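Local coordinates for protein structure-specific endonuclease subunit SLX1 (Candida glabrata, PDB 4XM5) that probably acts as the catalytic subunit of a metal-dependent SLX1-SLX4 endonuclease that cuts branched DNA near junctions during repair and recombination, at residues 4-9 / 295-300. Sequence-based numbering, arbitrary orientation.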
loop_
_atom_site.group_PDB
_atom_site.type_symbol
_atom_site.label_atom_id
_atom_site.label_comp_id
_atom_site.label_asym_id
_atom_site.label_seq_id
_atom_site.Cartn_x
_atom_site.Cartn_y
_atom_site.Cartn_z
ATOM N N PHE A 4 10.645 9.703 4.441
ATOM C CA PHE A 4 9.728 10.731 4.921
ATOM C C PHE A 4 8.465 10.858 4.067
ATOM O O PHE A 4 7.711 11.832 4.209
ATOM C CB PHE A 4 10.452 12.078 5.009
ATOM C CG PHE A 4 11.416 12.159 6.156
ATOM C CD1 PHE A 4 10.989 12.583 7.407
ATOM C CD2 PHE A 4 12.743 11.777 5.995
ATOM C CE1 PHE A 4 11.869 12.634 8.473
ATOM C CE2 PHE A 4 13.631 11.829 7.056
ATOM C CZ PHE A 4 13.194 12.261 8.297
ATOM N N GLN A 5 8.226 9.882 3.191
ATOM C CA GLN A 5 7.041 9.928 2.329
ATOM C C GLN A 5 5.811 9.798 3.219
ATOM O O GLN A 5 5.829 9.060 4.202
ATOM C CB GLN A 5 7.096 8.841 1.233
ATOM C CG GLN A 5 6.134 7.662 1.363
ATOM C CD GLN A 5 6.312 6.605 0.240
ATOM O OE1 GLN A 5 6.938 5.553 0.436
ATOM N NE2 GLN A 5 5.751 6.890 -0.930
ATOM N N GLN A 6 4.757 10.548 2.906
ATOM C CA GLN A 6 3.578 10.571 3.760
ATOM C C GLN A 6 2.412 9.867 3.102
ATOM O O GLN A 6 2.406 9.660 1.895
ATOM C CB GLN A 6 3.185 12.014 4.124
ATOM C CG GLN A 6 2.676 12.881 2.954
ATOM C CD GLN A 6 1.867 14.115 3.409
ATOM O OE1 GLN A 6 2.404 15.222 3.507
ATOM N NE2 GLN A 6 0.580 13.918 3.694
ATOM N N ILE A 7 1.439 9.470 3.909
ATOM C CA ILE A 7 0.132 9.165 3.380
ATOM C C ILE A 7 -0.470 10.462 2.837
ATOM O O ILE A 7 -0.519 11.464 3.546
ATOM C CB ILE A 7 -0.786 8.554 4.455
ATOM C CG1 ILE A 7 -0.294 7.155 4.848
ATOM C CG2 ILE A 7 -2.254 8.524 3.980
ATOM C CD1 ILE A 7 -0.780 6.694 6.203
ATOM N N PRO A 8 -0.917 10.450 1.567
ATOM C CA PRO A 8 -1.475 11.639 0.921
ATOM C C PRO A 8 -2.564 12.324 1.753
ATOM O O PRO A 8 -3.415 11.633 2.316
ATOM C CB PRO A 8 -2.075 11.082 -0.378
ATOM C CG PRO A 8 -1.279 9.838 -0.657
ATOM C CD PRO A 8 -1.024 9.257 0.702
ATOM N N ASP A 9 -2.529 13.651 1.823
ATOM C CA ASP A 9 -3.607 14.408 2.457
ATOM C C ASP A 9 -4.962 13.957 1.908
ATOM O O ASP A 9 -5.895 13.688 2.665
ATOM C CB ASP A 9 -3.380 15.897 2.253
ATOM C CG ASP A 9 -2.127 16.372 2.947
ATOM O OD1 ASP A 9 -1.698 15.705 3.911
ATOM O OD2 ASP A 9 -1.564 17.408 2.544
ATOM N N SER A 295 0.394 10.399 12.361
ATOM C CA SER A 295 1.675 10.014 12.925
ATOM C C SER A 295 2.771 10.329 11.941
ATOM O O SER A 295 3.767 10.962 12.275
ATOM C CB SER A 295 1.703 8.532 13.272
ATOM O OG SER A 295 2.964 8.161 13.854
ATOM N N ILE A 296 2.580 9.866 10.719
ATOM C CA ILE A 296 3.589 10.001 9.678
ATOM C C ILE A 296 3.761 11.465 9.327
ATOM O O ILE A 296 4.875 11.967 9.190
ATOM C CB ILE A 296 3.194 9.203 8.401
ATOM C CG1 ILE A 296 3.348 7.698 8.634
ATOM C CG2 ILE A 296 4.014 9.643 7.216
ATOM C CD1 ILE A 296 4.684 7.287 9.246
ATOM N N LYS A 297 2.631 12.143 9.178
ATOM C CA LYS A 297 2.623 13.536 8.777
ATOM C C LYS A 297 3.287 14.429 9.832
ATOM O O LYS A 297 4.109 15.287 9.506
ATOM C CB LYS A 297 1.181 13.975 8.507
ATOM C CG LYS A 297 1.008 15.431 8.252
ATOM C CD LYS A 297 1.582 15.782 6.915
ATOM C CE LYS A 297 1.097 17.138 6.465
ATOM N NZ LYS A 297 1.832 17.503 5.241
ATOM N N LEU A 298 2.941 14.222 11.095
ATOM C CA LEU A 298 3.527 15.020 12.169
ATOM C C LEU A 298 5.030 14.816 12.216
ATOM O O LEU A 298 5.786 15.735 12.510
ATOM C CB LEU A 298 2.941 14.650 13.533
ATOM C CG LEU A 298 1.583 15.131 14.013
ATOM C CD1 LEU A 298 1.081 14.095 15.000
ATOM C CD2 LEU A 298 1.704 16.491 14.687
ATOM N N ASN A 299 5.455 13.588 11.953
ATOM C CA ASN A 299 6.869 13.295 11.913
ATOM C C ASN A 299 7.534 13.982 10.731
ATOM O O ASN A 299 8.587 14.591 10.872
ATOM C CB ASN A 299 7.093 11.796 11.843
ATOM C CG ASN A 299 8.550 11.444 11.754
ATOM O OD1 ASN A 299 9.092 11.274 10.666
ATOM N ND2 ASN A 299 9.202 11.352 12.899
ATOM N N LYS A 300 6.897 13.887 9.567
ATOM C CA LYS A 300 7.404 14.486 8.331
ATOM C C LYS A 300 7.523 16.004 8.397
ATOM O O LYS A 300 8.558 16.568 8.041
ATOM C CB LYS A 300 6.499 14.111 7.155
ATOM C CG LYS A 300 6.750 14.934 5.889
ATOM C CD LYS A 300 5.656 14.705 4.848
ATOM C CE LYS A 300 5.932 15.462 3.560
ATOM N NZ LYS A 300 4.723 16.230 3.098
HETATM O O HOH W 1 0.547 18.526 2.898
#
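The Gln6 carboxamide meets the ammonium groups of Lys297 and Lys300, joining residues 4-9, in the loop before strand 12-18 of the GIY-YIG nuclease fold, to helix 288-302 in the C-terminal part of the chain. CG of Gln6 sits between backbone N and carbonyl carbon (chi1 67°) and the chain runs extended beyond it, alongside Lys297 and obliquely across Lys300. Two ammonium groups, one helical turn apart in origin, converge on OE1. Lys300 NZ lies in the carbonyl plane on a lone pair, 2.6 Å from Gln6 OE1; Lys297 NZ, at 2.9 Å from the same OE1, is tilted 21° from that plane. The opposite end of the amide is also fixed: Gln6 NE2 donates almost straight to Ile7 O (2.7 Å, 176°) and, less straight, to Asp9 OD1, which it meets from above the carboxylate plane. With both ends bonded, rotation of the amide is restrained. Tyr293 OH bonds the same Asp9 oxygen, while Asp301 forms a salt bridge with Lys297. Beside this network Ile296 CG2 packs against the Gln5-Gln6 backbone, 3.6 Å from Gln6 CA, and Arg72 of the second subunit also touches Ile296. At the other end, the Phe4 ring has Lys300 CA near its plane at an edge. On the polar side, a water accepts a hydrogen bond from Lys297 NZ at 2.9 Å.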